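Local structure of hypothetical protein Atu0240 (Agrobacterium tumefaciens str. C58, 2GAX) at residues A[5-9]-A[124-128]. The protein is of unknown function but belongs to the DUF2000 family, probably related in fold to peptidyl-tRNA hydrolase 2 (PTH2) proteins, with no activity established. Sequence-based numbering, arbitrary orientation.
Sequences KIAVI and VDKIT
Val-124 faces the strand with both of its methyl groups, each meeting a different part of Lys-5. With Val-124 CG1 anti to the backbone N (chi1 173°), that methyl lies against the lysine's aliphatic stem, 3.8 Å from Lys-5 CD, while Val-124 CG2 packs on the strand backbone, 3.7 Å from Lys-5 O. The same CG1 also rests on the methyl of Ala-7, with 4.0 Å between Val-124 CG1 and Ala-7 CB. A branched valine can thus fill the angle between a side chain and the strand it springs from, and the short alanine side chain probably leaves room for the valine methyl.

Lys-5 suits the border between the buried layer and the surface. Its extended chain, CG anti to the backbone N (chi1 174°), carries the methylenes past Val-124 and takes the ammonium to the exposed Asp-125. The two side chains meet at about a right angle, and Lys-5 NZ lies 3.5 Å from Asp-125 OD1, a long salt bridge whose hydrogen bond is weak; it probably adds modest electrostatic attraction at the surface.

Further along the strand, the methyl of Thr-128 meets that of Ile-9, with Thr-128 CG2 4.0 Å from Ile-9 CD1. Threonine serves both environments here: CG2 joins the apolar layer, while Thr-128 OG1 sits 3.1 Å from Val-124 O, the carbonyl that also accepts the bond from Thr-128 N.

Lys-5, Ala-7 and Ile-9 alternate with Ile-6 and Val-8, which point away from the helix. The contact therefore packs helix 121-127, which directly follows strand 112-120, and Thr-128 just beyond it on one face of a mixed sheet, an alpha/beta layer arrangement. Strand 4-11 runs between strands 112-120 and 58-63; Met-61 touches Ala-7, Ile-9 and Thr-128, and helix 65-77 touches Ile-9 through Leu-68 and Ile-71.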
# COMPACT_ATOMS: atom_id res chain seq x y z
N LYS A 5 5.34 11.24 -1.60
CA LYS A 5 5.91 10.17 -0.80
C LYS A 5 5.06 8.91 -0.99
O LYS A 5 3.84 9.00 -1.07
CB LYS A 5 5.91 10.59 0.68
CG LYS A 5 6.36 9.50 1.64
CD LYS A 5 6.19 9.91 3.10
CE LYS A 5 6.34 8.68 3.99
NZ LYS A 5 6.41 8.95 5.48
N ILE A 6 5.72 7.75 -1.04
CA ILE A 6 5.03 6.45 -1.09
C ILE A 6 5.11 5.76 0.28
O ILE A 6 6.20 5.54 0.81
CB ILE A 6 5.60 5.50 -2.20
CG1 ILE A 6 5.50 6.15 -3.57
CG2 ILE A 6 4.83 4.17 -2.22
CD1 ILE A 6 6.16 5.34 -4.68
N ALA A 7 3.96 5.44 0.84
CA ALA A 7 3.89 4.80 2.12
C ALA A 7 3.00 3.56 2.05
O ALA A 7 1.96 3.57 1.39
CB ALA A 7 3.37 5.75 3.17
N VAL A 8 3.45 2.52 2.73
CA VAL A 8 2.68 1.29 2.91
C VAL A 8 2.41 1.13 4.41
O VAL A 8 3.35 1.20 5.19
CB VAL A 8 3.49 0.07 2.43
CG1 VAL A 8 2.75 -1.24 2.75
CG2 VAL A 8 3.82 0.18 0.94
N ILE A 9 1.15 0.93 4.80
CA ILE A 9 0.79 0.70 6.21
C ILE A 9 0.09 -0.65 6.40
O ILE A 9 -0.98 -0.91 5.84
CB ILE A 9 -0.11 1.83 6.82
CG1 ILE A 9 0.37 3.23 6.45
CG2 ILE A 9 -0.17 1.72 8.36
CD1 ILE A 9 -0.33 3.84 5.22
N VAL A 124 0.66 13.05 3.03
CA VAL A 124 0.92 11.67 3.47
C VAL A 124 1.21 11.58 4.97
O VAL A 124 0.68 10.71 5.65
CB VAL A 124 2.07 11.02 2.66
CG1 VAL A 124 2.44 9.65 3.24
CG2 VAL A 124 1.67 10.88 1.19
N ASP A 125 2.05 12.49 5.47
CA ASP A 125 2.39 12.53 6.90
C ASP A 125 1.18 12.80 7.81
O ASP A 125 1.08 12.24 8.91
CB ASP A 125 3.48 13.58 7.15
CG ASP A 125 4.79 13.23 6.47
OD1 ASP A 125 5.18 12.04 6.48
OD2 ASP A 125 5.43 14.16 5.93
N LYS A 126 0.26 13.65 7.35
CA LYS A 126 -1.02 13.87 8.04
C LYS A 126 -1.92 12.63 8.02
O LYS A 126 -2.55 12.29 9.02
CB LYS A 126 -1.77 15.06 7.41
CG LYS A 126 -1.14 16.42 7.71
CD LYS A 126 -1.90 17.57 7.06
CE LYS A 126 -1.50 18.91 7.69
NZ LYS A 126 -1.76 18.94 9.17
N ILE A 127 -1.97 11.95 6.88
CA ILE A 127 -2.81 10.78 6.73
C ILE A 127 -2.33 9.65 7.64
O ILE A 127 -3.13 9.04 8.35
CB ILE A 127 -2.88 10.33 5.25
CG1 ILE A 127 -3.82 11.25 4.47
CG2 ILE A 127 -3.32 8.88 5.12
CD1 ILE A 127 -3.66 11.18 2.96
N THR A 128 -1.02 9.43 7.66
CA THR A 128 -0.41 8.29 8.34
C THR A 128 -0.12 8.53 9.83
O THR A 128 0.47 7.67 10.49
CB THR A 128 0.90 7.85 7.64
OG1 THR A 128 1.89 8.88 7.81
CG2 THR A 128 0.68 7.59 6.14